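PDB 4IGB: LPXTG cell wall surface protein from Streptococcus gordonii, which is probably a cell-wall-attached adhesin of the bacterial surface, the chain described here being its two N-terminal domains, N1 and N2. Local coordinates for residues I410-T415 with N426-A431; Q338-R343 with I392-A397; V48-L53 with E71-K76; S40-S45 with P90-F95; A229-Q234 with N256-L261. One frame throughout, in Å; residues are numbered along the deposited sequence.

Contact 1 (I410-T415 with N426-A431)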
# COMPACT_ATOMS: atom_id res chain seq x y z
N ILE C 410 28.44 20.85 8.47
CA ILE C 410 27.05 21.24 8.29
C ILE C 410 26.38 20.26 7.33
O ILE C 410 26.65 20.26 6.13
CB ILE C 410 26.96 22.66 7.73
CG1 ILE C 410 27.55 23.66 8.72
CG2 ILE C 410 25.51 23.01 7.39
CD1 ILE C 410 27.97 24.96 8.09
N ASP C 411 25.51 19.42 7.88
CA ASP C 411 24.76 18.46 7.09
C ASP C 411 23.52 19.09 6.49
O ASP C 411 23.00 20.09 7.01
CB ASP C 411 24.33 17.28 7.96
CG ASP C 411 25.50 16.44 8.41
OD1 ASP C 411 26.51 16.42 7.69
OD2 ASP C 411 25.41 15.82 9.49
N ASN C 412 23.05 18.51 5.40
CA ASN C 412 21.81 18.94 4.78
C ASN C 412 21.14 17.79 4.03
O ASN C 412 21.82 16.94 3.46
CB ASN C 412 22.06 20.10 3.82
CG ASN C 412 20.78 20.73 3.32
OD1 ASN C 412 20.45 20.67 2.14
ND2 ASN C 412 20.04 21.35 4.24
N THR C 413 19.81 17.81 4.06
CA THR C 413 18.96 16.86 3.33
C THR C 413 17.70 17.61 2.92
O THR C 413 17.24 18.49 3.65
CB THR C 413 18.52 15.68 4.23
OG1 THR C 413 19.68 14.96 4.67
CG2 THR C 413 17.61 14.74 3.48
N VAL C 414 17.12 17.29 1.77
CA VAL C 414 15.86 17.91 1.36
C VAL C 414 14.81 16.81 1.16
O VAL C 414 15.17 15.65 0.96
CB VAL C 414 16.05 18.78 0.09
CG1 VAL C 414 16.47 17.93 -1.11
CG2 VAL C 414 14.79 19.53 -0.22
N THR C 415 13.53 17.15 1.25
CA THR C 415 12.47 16.15 1.08
C THR C 415 11.44 16.58 0.05
O THR C 415 10.93 17.71 0.08
CB THR C 415 11.73 15.84 2.41
OG1 THR C 415 12.66 15.33 3.37
CG2 THR C 415 10.63 14.79 2.21
N ASN C 426 19.48 12.35 -1.06
CA ASN C 426 20.67 11.90 -0.37
C ASN C 426 21.06 12.99 0.62
O ASN C 426 20.62 14.14 0.49
CB ASN C 426 21.80 11.69 -1.37
CG ASN C 426 22.15 12.95 -2.11
OD1 ASN C 426 23.16 13.60 -1.82
ND2 ASN C 426 21.32 13.33 -3.07
N GLN C 427 21.87 12.65 1.61
CA GLN C 427 22.45 13.65 2.47
C GLN C 427 23.65 14.31 1.79
O GLN C 427 24.33 13.68 0.98
CB GLN C 427 22.88 13.02 3.80
CG GLN C 427 23.46 14.01 4.78
CD GLN C 427 24.93 13.79 5.06
OE1 GLN C 427 25.33 13.58 6.21
NE2 GLN C 427 25.75 13.83 4.01
N VAL C 428 23.90 15.58 2.11
CA VAL C 428 25.16 16.23 1.76
C VAL C 428 25.81 16.80 3.02
O VAL C 428 25.20 16.86 4.08
CB VAL C 428 24.97 17.35 0.73
CG1 VAL C 428 24.57 16.78 -0.62
CG2 VAL C 428 23.97 18.40 1.24
N SER C 429 27.06 17.23 2.91
CA SER C 429 27.75 17.73 4.09
C SER C 429 28.82 18.74 3.72
O SER C 429 29.52 18.58 2.72
CB SER C 429 28.36 16.58 4.88
OG SER C 429 28.76 17.03 6.17
N THR C 430 28.93 19.78 4.53
CA THR C 430 30.00 20.76 4.34
C THR C 430 30.89 20.72 5.56
O THR C 430 30.45 20.98 6.67
CB THR C 430 29.44 22.17 4.09
OG1 THR C 430 28.61 22.15 2.93
CG2 THR C 430 30.57 23.16 3.87
N ALA C 431 32.15 20.35 5.35
CA ALA C 431 33.12 20.26 6.43
C ALA C 431 33.71 21.64 6.73
O ALA C 431 34.03 22.41 5.81
CB ALA C 431 34.22 19.26 6.09
O HOH W 1 25.97 21.49 3.76

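Contact 2 (Q338-R343 with I392-A397)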
# COMPACT_ATOMS: atom_id res chain seq x y z
N GLN C 338 12.99 22.00 2.72
CA GLN C 338 14.39 22.17 3.05
C GLN C 338 14.43 22.66 4.50
O GLN C 338 13.51 23.35 4.94
CB GLN C 338 14.97 23.19 2.05
CG GLN C 338 16.42 23.60 2.19
CD GLN C 338 17.41 22.45 2.31
OE1 GLN C 338 17.44 21.75 3.32
NE2 GLN C 338 18.25 22.28 1.30
N LYS C 339 15.43 22.23 5.27
CA LYS C 339 15.67 22.81 6.60
C LYS C 339 17.15 23.06 6.73
O LYS C 339 17.96 22.18 6.47
CB LYS C 339 15.18 21.90 7.73
CG LYS C 339 14.21 20.83 7.29
CD LYS C 339 13.40 20.28 8.45
CE LYS C 339 12.34 19.30 7.95
NZ LYS C 339 11.42 18.85 9.04
N PHE C 340 17.51 24.28 7.10
CA PHE C 340 18.90 24.65 7.11
C PHE C 340 19.47 24.61 8.51
O PHE C 340 18.81 25.01 9.47
CB PHE C 340 19.10 26.04 6.51
CG PHE C 340 18.67 26.15 5.06
CD1 PHE C 340 19.42 25.55 4.06
CD2 PHE C 340 17.54 26.85 4.71
CE1 PHE C 340 19.03 25.65 2.71
CE2 PHE C 340 17.14 26.96 3.38
CZ PHE C 340 17.89 26.36 2.37
N ASP C 341 20.69 24.11 8.62
CA ASP C 341 21.45 24.15 9.86
C ASP C 341 21.40 25.57 10.46
O ASP C 341 21.51 26.55 9.73
CB ASP C 341 22.89 23.77 9.56
CG ASP C 341 23.72 23.62 10.81
OD1 ASP C 341 24.06 24.65 11.44
OD2 ASP C 341 24.04 22.47 11.15
N GLU C 342 21.24 25.66 11.78
CA GLU C 342 21.04 26.95 12.45
C GLU C 342 22.20 27.90 12.17
O GLU C 342 22.07 29.12 12.31
CB GLU C 342 20.87 26.77 13.96
CG GLU C 342 22.13 26.28 14.66
CD GLU C 342 21.94 26.02 16.16
OE1 GLU C 342 20.84 26.33 16.69
OE2 GLU C 342 22.88 25.51 16.80
N ARG C 343 23.33 27.34 11.75
CA ARG C 343 24.52 28.15 11.50
C ARG C 343 24.51 28.78 10.12
O ARG C 343 25.48 29.39 9.69
CB ARG C 343 25.79 27.32 11.73
CG ARG C 343 25.98 26.89 13.19
CD ARG C 343 27.07 25.83 13.32
NE ARG C 343 26.60 24.50 12.94
CZ ARG C 343 27.39 23.44 12.76
NH1 ARG C 343 28.70 23.55 12.92
NH2 ARG C 343 26.86 22.28 12.42
N ILE C 392 15.95 23.14 -7.74
CA ILE C 392 15.90 24.26 -6.82
C ILE C 392 17.29 24.56 -6.31
O ILE C 392 17.99 23.67 -5.82
CB ILE C 392 14.98 23.99 -5.61
CG1 ILE C 392 13.57 23.61 -6.09
CG2 ILE C 392 14.91 25.22 -4.70
CD1 ILE C 392 12.61 23.38 -4.95
N THR C 393 17.69 25.83 -6.42
CA THR C 393 19.00 26.26 -5.97
C THR C 393 18.85 27.23 -4.81
O THR C 393 18.28 28.31 -4.97
CB THR C 393 19.79 26.89 -7.12
OG1 THR C 393 20.02 25.90 -8.13
CG2 THR C 393 21.12 27.43 -6.63
N TYR C 394 19.34 26.83 -3.64
CA TYR C 394 19.19 27.61 -2.42
C TYR C 394 20.48 28.34 -2.08
O TYR C 394 21.52 27.71 -1.90
CB TYR C 394 18.86 26.69 -1.24
CG TYR C 394 17.67 25.77 -1.43
CD1 TYR C 394 16.40 26.17 -1.03
CD2 TYR C 394 17.83 24.49 -1.94
CE1 TYR C 394 15.32 25.33 -1.16
CE2 TYR C 394 16.74 23.63 -2.07
CZ TYR C 394 15.49 24.06 -1.69
OH TYR C 394 14.39 23.22 -1.82
N LYS C 395 20.42 29.66 -1.96
CA LYS C 395 21.59 30.41 -1.51
C LYS C 395 21.52 30.65 -0.02
O LYS C 395 20.51 31.13 0.51
CB LYS C 395 21.70 31.74 -2.25
CG LYS C 395 22.04 31.59 -3.72
CD LYS C 395 21.88 32.91 -4.45
CE LYS C 395 22.31 32.80 -5.91
NZ LYS C 395 23.78 32.60 -6.04
N THR C 396 22.59 30.30 0.67
CA THR C 396 22.68 30.58 2.09
C THR C 396 24.09 31.10 2.35
O THR C 396 24.93 31.10 1.46
CB THR C 396 22.43 29.32 2.95
OG1 THR C 396 23.64 28.56 3.03
CG2 THR C 396 21.31 28.45 2.35
N ALA C 397 24.33 31.56 3.57
CA ALA C 397 25.66 31.97 3.95
C ALA C 397 25.78 31.71 5.43
O ALA C 397 24.79 31.83 6.15
CB ALA C 397 25.89 33.44 3.62

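Contact 3 (V48-L53 with E71-K76)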
# COMPACT_ATOMS: atom_id res chain seq x y z
N VAL C 48 -8.48 -21.81 15.36
CA VAL C 48 -7.62 -21.83 14.18
C VAL C 48 -6.81 -23.12 14.06
O VAL C 48 -6.04 -23.45 14.96
CB VAL C 48 -6.62 -20.67 14.20
CG1 VAL C 48 -5.72 -20.74 12.99
CG2 VAL C 48 -7.36 -19.35 14.25
N ASP C 49 -6.99 -23.82 12.94
CA ASP C 49 -6.19 -24.99 12.64
C ASP C 49 -5.16 -24.63 11.57
O ASP C 49 -5.50 -24.45 10.40
CB ASP C 49 -7.07 -26.14 12.14
CG ASP C 49 -6.26 -27.26 11.49
OD1 ASP C 49 -5.12 -27.51 11.92
OD2 ASP C 49 -6.76 -27.87 10.53
N GLN C 50 -3.91 -24.53 11.99
CA GLN C 50 -2.85 -24.12 11.09
C GLN C 50 -1.94 -25.29 10.71
O GLN C 50 -1.50 -26.04 11.58
CB GLN C 50 -2.01 -23.03 11.75
CG GLN C 50 -0.65 -22.84 11.12
CD GLN C 50 0.20 -21.83 11.87
OE1 GLN C 50 -0.23 -21.27 12.88
NE2 GLN C 50 1.41 -21.61 11.37
N PHE C 51 -1.66 -25.45 9.42
CA PHE C 51 -0.79 -26.53 8.98
C PHE C 51 -0.09 -26.23 7.66
O PHE C 51 -0.57 -25.44 6.85
CB PHE C 51 -1.56 -27.85 8.88
CG PHE C 51 -2.76 -27.79 7.98
CD1 PHE C 51 -2.64 -28.10 6.63
CD2 PHE C 51 -4.00 -27.43 8.47
CE1 PHE C 51 -3.74 -28.05 5.80
CE2 PHE C 51 -5.10 -27.37 7.64
CZ PHE C 51 -4.97 -27.69 6.30
N HIS C 52 1.06 -26.87 7.45
CA HIS C 52 1.84 -26.69 6.24
C HIS C 52 1.42 -27.69 5.17
O HIS C 52 0.86 -28.74 5.47
CB HIS C 52 3.34 -26.85 6.55
CG HIS C 52 4.23 -26.55 5.38
ND1 HIS C 52 4.82 -25.32 5.20
CD2 HIS C 52 4.63 -27.33 4.35
CE1 HIS C 52 5.56 -25.35 4.10
NE2 HIS C 52 5.46 -26.56 3.56
N LEU C 53 1.69 -27.35 3.91
CA LEU C 53 1.34 -28.22 2.79
C LEU C 53 2.32 -28.06 1.64
O LEU C 53 2.81 -26.96 1.38
CB LEU C 53 -0.08 -27.92 2.31
CG LEU C 53 -1.23 -28.29 3.24
CD1 LEU C 53 -2.48 -27.52 2.87
CD2 LEU C 53 -1.49 -29.79 3.20
N GLU C 71 1.38 -22.39 3.70
CA GLU C 71 0.97 -22.45 5.10
C GLU C 71 -0.51 -22.14 5.15
O GLU C 71 -0.93 -21.05 4.74
CB GLU C 71 1.76 -21.47 5.96
CG GLU C 71 1.56 -21.68 7.44
CD GLU C 71 2.28 -22.92 7.97
OE1 GLU C 71 3.04 -23.56 7.21
OE2 GLU C 71 2.10 -23.24 9.16
N ASN C 72 -1.30 -23.09 5.63
CA ASN C 72 -2.74 -22.99 5.50
C ASN C 72 -3.42 -22.79 6.83
O ASN C 72 -2.97 -23.33 7.84
CB ASN C 72 -3.30 -24.23 4.80
CG ASN C 72 -4.70 -24.01 4.29
OD1 ASN C 72 -5.56 -24.89 4.41
ND2 ASN C 72 -4.94 -22.85 3.68
N PHE C 73 -4.50 -22.03 6.82
CA PHE C 73 -5.24 -21.72 8.03
C PHE C 73 -6.71 -21.99 7.81
O PHE C 73 -7.28 -21.59 6.80
CB PHE C 73 -5.02 -20.26 8.44
CG PHE C 73 -3.59 -19.92 8.71
CD1 PHE C 73 -3.12 -19.81 10.01
CD2 PHE C 73 -2.70 -19.73 7.67
CE1 PHE C 73 -1.79 -19.50 10.27
CE2 PHE C 73 -1.36 -19.43 7.92
CZ PHE C 73 -0.91 -19.31 9.22
N THR C 74 -7.31 -22.70 8.76
CA THR C 74 -8.72 -23.01 8.69
C THR C 74 -9.33 -22.76 10.06
O THR C 74 -8.62 -22.65 11.06
CB THR C 74 -8.97 -24.46 8.27
OG1 THR C 74 -8.46 -25.34 9.29
CG2 THR C 74 -8.26 -24.77 6.97
N LEU C 75 -10.65 -22.66 10.09
CA LEU C 75 -11.38 -22.42 11.32
C LEU C 75 -12.18 -23.66 11.71
O LEU C 75 -12.90 -24.22 10.88
CB LEU C 75 -12.30 -21.22 11.14
CG LEU C 75 -11.59 -19.86 11.20
CD1 LEU C 75 -12.47 -18.76 10.67
CD2 LEU C 75 -11.16 -19.57 12.64
N LYS C 76 -12.06 -24.08 12.97
CA LYS C 76 -12.83 -25.20 13.49
C LYS C 76 -14.29 -24.82 13.68
O LYS C 76 -14.62 -23.89 14.42
CB LYS C 76 -12.24 -25.68 14.82
CG LYS C 76 -10.80 -26.15 14.72
CD LYS C 76 -10.17 -26.27 16.10
CE LYS C 76 -8.67 -26.55 16.01
NZ LYS C 76 -7.98 -26.27 17.30

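Contact 4 (S40-S45 with P90-F95)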
# COMPACT_ATOMS: atom_id res chain seq x y z
N SER C 40 5.35 -14.76 11.18
CA SER C 40 5.30 -15.22 12.57
C SER C 40 3.86 -15.09 13.01
O SER C 40 3.23 -14.09 12.71
CB SER C 40 6.14 -14.32 13.49
OG SER C 40 7.52 -14.47 13.26
N VAL C 41 3.36 -16.08 13.73
CA VAL C 41 2.03 -15.98 14.32
C VAL C 41 2.11 -15.35 15.71
O VAL C 41 2.46 -16.02 16.68
CB VAL C 41 1.35 -17.35 14.47
CG1 VAL C 41 0.04 -17.22 15.24
CG2 VAL C 41 1.14 -17.99 13.11
N LEU C 42 1.79 -14.06 15.80
CA LEU C 42 1.75 -13.35 17.07
C LEU C 42 0.73 -14.01 18.00
O LEU C 42 1.00 -14.22 19.17
CB LEU C 42 1.38 -11.88 16.88
CG LEU C 42 2.52 -10.95 16.47
CD1 LEU C 42 3.46 -11.65 15.53
CD2 LEU C 42 1.97 -9.67 15.84
N SER C 43 -0.45 -14.31 17.46
CA SER C 43 -1.45 -15.06 18.19
C SER C 43 -2.45 -15.70 17.23
O SER C 43 -2.55 -15.30 16.07
CB SER C 43 -2.18 -14.18 19.21
OG SER C 43 -2.92 -13.14 18.58
N LYS C 44 -3.13 -16.73 17.72
CA LYS C 44 -4.24 -17.35 17.04
C LYS C 44 -5.18 -17.92 18.09
O LYS C 44 -4.73 -18.39 19.13
CB LYS C 44 -3.78 -18.45 16.08
CG LYS C 44 -3.07 -19.62 16.74
CD LYS C 44 -2.67 -20.64 15.69
CE LYS C 44 -1.80 -21.74 16.29
NZ LYS C 44 -1.09 -22.51 15.24
N SER C 45 -6.47 -17.84 17.83
CA SER C 45 -7.43 -18.38 18.78
C SER C 45 -7.48 -19.90 18.66
O SER C 45 -6.90 -20.49 17.74
CB SER C 45 -8.82 -17.78 18.56
OG SER C 45 -9.39 -18.24 17.34
N PRO C 90 -9.15 -14.06 15.43
CA PRO C 90 -8.65 -15.44 15.37
C PRO C 90 -7.17 -15.56 15.01
O PRO C 90 -6.58 -16.61 15.25
CB PRO C 90 -9.49 -16.06 14.25
CG PRO C 90 -9.81 -14.91 13.36
CD PRO C 90 -10.00 -13.74 14.27
N LEU C 91 -6.58 -14.53 14.42
CA LEU C 91 -5.24 -14.68 13.87
C LEU C 91 -4.54 -13.35 13.71
O LEU C 91 -5.09 -12.42 13.12
CB LEU C 91 -5.29 -15.42 12.53
CG LEU C 91 -3.94 -15.76 11.91
CD1 LEU C 91 -3.15 -16.71 12.79
CD2 LEU C 91 -4.10 -16.35 10.51
N SER C 92 -3.32 -13.27 14.23
CA SER C 92 -2.54 -12.06 14.12
C SER C 92 -1.13 -12.43 13.67
O SER C 92 -0.49 -13.30 14.26
CB SER C 92 -2.51 -11.33 15.46
OG SER C 92 -1.71 -10.17 15.37
N LEU C 93 -0.67 -11.76 12.61
CA LEU C 93 0.58 -12.13 11.95
C LEU C 93 1.55 -10.98 11.88
O LEU C 93 1.16 -9.81 11.89
CB LEU C 93 0.32 -12.60 10.51
CG LEU C 93 -0.67 -13.75 10.28
CD1 LEU C 93 -0.86 -13.98 8.79
CD2 LEU C 93 -0.20 -15.01 10.98
N LYS C 94 2.83 -11.33 11.77
CA LYS C 94 3.87 -10.37 11.46
C LYS C 94 4.73 -10.95 10.36
O LYS C 94 4.99 -12.15 10.34
CB LYS C 94 4.74 -10.10 12.68
CG LYS C 94 5.98 -9.27 12.38
CD LYS C 94 6.88 -9.24 13.61
CE LYS C 94 7.83 -8.06 13.56
NZ LYS C 94 8.88 -8.16 14.61
N PHE C 95 5.16 -10.10 9.44
CA PHE C 95 6.12 -10.52 8.44
C PHE C 95 7.33 -9.65 8.66
O PHE C 95 7.24 -8.44 8.51
CB PHE C 95 5.58 -10.28 7.03
CG PHE C 95 4.37 -11.08 6.70
CD1 PHE C 95 4.48 -12.26 5.97
CD2 PHE C 95 3.11 -10.66 7.11
CE1 PHE C 95 3.35 -13.00 5.65
CE2 PHE C 95 1.99 -11.39 6.80
CZ PHE C 95 2.11 -12.56 6.06
O HOH W 2 8.02 -12.66 11.40

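Contact 5 (A229-Q234 with N256-L261)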
# COMPACT_ATOMS: atom_id res chain seq x y z
N ALA C 229 -11.92 0.42 -17.96
CA ALA C 229 -12.66 -0.79 -18.27
C ALA C 229 -13.24 -1.45 -17.02
O ALA C 229 -13.85 -2.51 -17.09
CB ALA C 229 -11.74 -1.76 -19.03
N ASN C 230 -13.08 -0.82 -15.85
CA ASN C 230 -13.56 -1.44 -14.61
C ASN C 230 -15.06 -1.76 -14.62
O ASN C 230 -15.87 -0.91 -14.97
CB ASN C 230 -13.22 -0.57 -13.40
CG ASN C 230 -13.42 -1.30 -12.10
OD1 ASN C 230 -14.55 -1.47 -11.63
ND2 ASN C 230 -12.32 -1.71 -11.49
N VAL C 231 -15.43 -2.97 -14.24
CA VAL C 231 -16.85 -3.35 -14.20
C VAL C 231 -17.34 -3.70 -12.81
O VAL C 231 -18.41 -4.26 -12.66
CB VAL C 231 -17.16 -4.55 -15.13
CG1 VAL C 231 -16.91 -4.20 -16.59
CG2 VAL C 231 -16.35 -5.80 -14.72
N LEU C 232 -16.55 -3.41 -11.77
CA LEU C 232 -17.00 -3.72 -10.42
C LEU C 232 -18.09 -2.76 -10.00
O LEU C 232 -18.14 -1.63 -10.47
CB LEU C 232 -15.84 -3.65 -9.42
CG LEU C 232 -14.67 -4.58 -9.72
CD1 LEU C 232 -13.54 -4.34 -8.72
CD2 LEU C 232 -15.12 -6.03 -9.72
N VAL C 233 -18.98 -3.22 -9.13
CA VAL C 233 -19.92 -2.31 -8.50
C VAL C 233 -19.30 -1.78 -7.22
O VAL C 233 -18.88 -2.56 -6.37
CB VAL C 233 -21.24 -3.02 -8.15
CG1 VAL C 233 -22.08 -2.16 -7.23
CG2 VAL C 233 -21.99 -3.40 -9.43
N GLN C 234 -19.24 -0.45 -7.09
CA GLN C 234 -18.73 0.20 -5.87
C GLN C 234 -19.89 0.56 -4.96
O GLN C 234 -20.73 1.40 -5.31
CB GLN C 234 -17.92 1.46 -6.22
CG GLN C 234 -17.28 2.14 -4.98
CD GLN C 234 -16.29 3.23 -5.33
OE1 GLN C 234 -16.40 4.36 -4.86
NE2 GLN C 234 -15.32 2.91 -6.19
N ASN C 256 -6.63 -7.13 -13.36
CA ASN C 256 -6.23 -5.84 -12.82
C ASN C 256 -7.16 -4.72 -13.26
O ASN C 256 -7.65 -3.95 -12.44
CB ASN C 256 -4.81 -5.49 -13.24
CG ASN C 256 -3.76 -6.20 -12.40
OD1 ASN C 256 -3.34 -5.70 -11.36
ND2 ASN C 256 -3.33 -7.37 -12.85
N ASN C 257 -7.39 -4.62 -14.57
CA ASN C 257 -8.07 -3.47 -15.15
C ASN C 257 -9.59 -3.57 -15.18
O ASN C 257 -10.29 -2.57 -15.04
CB ASN C 257 -7.55 -3.21 -16.56
CG ASN C 257 -6.14 -2.72 -16.56
OD1 ASN C 257 -5.81 -1.73 -15.89
ND2 ASN C 257 -5.27 -3.39 -17.33
N VAL C 258 -10.10 -4.79 -15.34
CA VAL C 258 -11.55 -5.01 -15.40
C VAL C 258 -12.15 -5.32 -14.03
O VAL C 258 -13.22 -4.81 -13.68
CB VAL C 258 -11.91 -6.13 -16.43
CG1 VAL C 258 -13.41 -6.39 -16.46
CG2 VAL C 258 -11.42 -5.74 -17.83
N SER C 259 -11.47 -6.15 -13.24
CA SER C 259 -12.03 -6.59 -11.96
C SER C 259 -11.05 -6.39 -10.81
O SER C 259 -11.03 -7.16 -9.85
CB SER C 259 -12.44 -8.07 -12.04
OG SER C 259 -11.30 -8.88 -12.20
N GLY C 260 -10.26 -5.33 -10.91
CA GLY C 260 -9.30 -4.97 -9.89
C GLY C 260 -9.21 -3.46 -9.75
O GLY C 260 -9.83 -2.72 -10.51
N LEU C 261 -8.46 -3.00 -8.76
CA LEU C 261 -8.22 -1.57 -8.59
C LEU C 261 -7.03 -1.34 -7.70
O LEU C 261 -6.48 -2.29 -7.15
CB LEU C 261 -9.47 -0.83 -8.08
CG LEU C 261 -10.43 -1.24 -6.95
CD1 LEU C 261 -10.28 -2.66 -6.45
CD2 LEU C 261 -10.39 -0.27 -5.79
O HOH W 3 -9.75 -0.96 -12.90

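Contact 1 (I410-T415 with N426-A431)
Ile410 O is gripped twice: Thr430 N donates to it over 2.8 Å from above the carbonyl plane, and a water donates a second bond to it while also bonding to Thr430 OG1. The pair is closed in the other direction by Ile410 N, 2.7 Å from Thr430 O. Two residues along 410-415, Asn412 repeats the exchange with Val428; there Val428 N meets Asn412 O at 2.8 Å, almost end-on to the carbonyl and nearly straight, with 174° at the hydrogen. These two hydrogen-bonded pairs frame the non-hydrogen-bonded pair Asp411 and Ser429 of an antiparallel ladder in the N2 domain, and here the side chains supply the bond. Ser429 OG, swung away from its own backbone N (chi1 -167°), donates over 2.8 Å to Asp411 OD1. On the same flank the bent chain of Gln427 brings its OE1 to 3.4 Å from Asp411 OD1, with amide and carboxylate planes 28° apart; both are acceptors, so this is contact without a bond. On the other face, Val428 CG2 rests 3.6 Å from Asn412 CB, and Tyr314 of strand 311-318 and Leu297 of strand 296-304 cover both residues. Asn412 ND2 and Thr430 OG1 have partners in other strands, Gln338 OE1 and Pro301 O, the water being a further partner of Thr430 OG1. The chemistry thus divides the ladder: a carboxylate and hydroxyl couple the strands on the partly exposed face, whereas buried polar groups on the inner face are satisfied by neighbouring strands and the bridging water.

Contact 2 (Q338-R343 with I392-A397)
Phe340 turns its edge to the face of Tyr394 in an offset edge-to-face (T-shaped) pair, with centroids 5.7 Å apart and planes at 73°; Phe340 CZ comes closest, 3.7 Å from Tyr394 CD1. CH-pi contacts extend the array on both sides. Thr396 CG2 sits over one face of Phe340, 4.0 Å from the ring centroid. Gln338 CG lies almost centrally over Tyr394, also 4.0 Å from the centroid, and Ile392 CG2 covers the opposite face of that ring. The bend of Gln338 at chi2 (50°) folds its chain across the tyrosine, while its OE1 turns to Asn412. Asp341 and Arg343 pair within 338-343: Asp341 OD1 accepts Arg343 N at 2.8 Å, an Asx turn, and Arg343 grips the carboxylate side-on through NE and NH2, with NE 3.0 Å from Asp341 OD1. Arg343 also bonds Ser407 O and Lys409 O, and Thr396 OG1 turns to Val312 O. No hydrogen bond crosses between the segments, which run in nearly the same direction in facing layers, Phe340 CA 8.6 Å from Thr396 CA. Such side-chain interdigitation is the arrangement of a beta-sandwich interior, consistent with the adhesin-like N2 domain.

Contact 3 (V48-L53 with E71-K76)
Glu71 reaches across to two residues of 48-53 at once. Its OE2 accepts a nearly straight 2.8 Å bond from Gln50 NE2; OE2 lies in the Gln50 amide plane, and the donor comes in on the anti side, somewhat out of the carboxylate plane, the two groups standing 89° apart. Its OE1 takes His52 ND1 at 3.2 Å, nearly along the C-O axis, and His52 NE2 turns to Glu69, so the imidazole is held between two acids; their charge would probably favour its protonated form. At Asn72 the backbone N bonds Phe51 O over 2.7 Å, while the side chain lies beside the phenyl ring with CB over its face, 4.2 Å from the centroid. Asn72 ND2 donates to Glu138 OE2, and His163 stacks on the Phe51 ring. This ladder forms the margin of a six-stranded antiparallel sheet in the N1 domain, with 48-54 as its outermost strand and 136-143 flanking 69-76 on the other side. Phe73 lies alongside Gln50, its CE1 3.5 Å from Gln50 CD, amide and ring planes 37° apart; Val48 CG1 meets the ring edge 4.1 Å from Phe73 CD1. Thr74 sends both its N and its OG1 to Asp49 O. The hydroxyl, lodged between its own backbone N and carbonyl carbon (chi1 65°), donates from 3.3 Å in the carbonyl plane on a lone pair. Leu75 CD2 touches Val48 CG2 at 4.1 Å on the Phe73 face. Finally the extended Lys76 runs past Asp49 CB, and its NZ bonds Gln46 O.

Contact 4 (S40-S45 with P90-F95)
Leu42 and Ser43 both face Ser92, a classic beta bulge that shifts the register by one residue along this antiparallel pair. Ser92 O receives the amides of both, though each bond is weak; regular bonding resumes at Ser92 N, 2.8 Å from Ser43 O. The segment 40-45 lies on the outermost strand of the large N1-domain sheet. Apolar packing is most extensive on the side of Leu91 and Leu93, which rest against Phe140 of strand 136-143. There Val41 spreads its methyls over both leucines, CG2 3.9 Å from Leu93 CD2 and CG1 4.1 Å from Leu91 CD1. Lys44 CB adds to this face, 3.8 Å from Leu91 CD1, while its extended chain leads away to a hydrogen bond between NZ and Gln50 OE1. The other side is looser and more exposed, lined by Ser40, Ser43 and Ser92. One tight spot remains: the bulge turns Leu42 toward the partner strand, pressing its CD1 to 3.5 Å from Lys94 CB, closer than usual for carbons. At the far end a water bridges the strands, 2.6 Å from Ser40 OG and donating to Lys94 O over 3.3 Å.

Contact 5 (A229-Q234 with N256-L261)
One face of the Asn230 carboxamide is covered by Val258 O, 3.9 Å from Asn230 CG. At the nitrogen edge, near the amide plane, ND2 donates over 3.0 Å to a water that in turn gives a 2.7 Å bond to Asn257 O; Gly260 O, also near the plane, is 2.9 Å from the same ND2. At the other end, OD1 accepts Leu232 N at 2.8 Å from above its carbonyl plane, closing an Asx turn. Placing CG anti to the backbone N (chi1 -167°) sets the amide between these partners. The direct backbone tie is Val231 N to Val258 O, 2.9 Å and nearly straight at 171°. Apolar groups pack around it. Val231 CG2 presses to 3.5 Å from Val258 CG1, tighter than normal contact, and Leu232 lays its methyls against Ser259 while CD1 approaches Leu261. The contact therefore joins the loop leading into strand 233-236 to the exit of helix 252-257, and it borders the sodium site, where Asp199, Thr249 and Glu255 bind the ion. Ser259, bonded through OG to Thr249 OG1 and with its side chain about 6 Å from the ion, is in the second shell of that site.

In the fold
Contacts 1 and 2 belong to the N2 domain and contacts 3, 4 and 5 to N1, with contacts 1 and 3 about 50 Å apart between centres. Contact 2 is the buried one, made of rings and methyls without cross-segment hydrogen bonds; contacts 1, 3 and 4 are partly buried and rely on backbone bonding. Contacts 1 and 2 share an interior, meeting at the Asn412-Gln338 bond. Contacts 3 and 4 are strand pairs in two different N1 sheets that pack together, the strands of one following those of the other in the chain. Regular ladders in contacts 1 and 3 contrast with the bulged edge of contact 4. Contact 5, one backbone bond plus a water bridge and packing, reaches the opposite margin of contact 4's sheet.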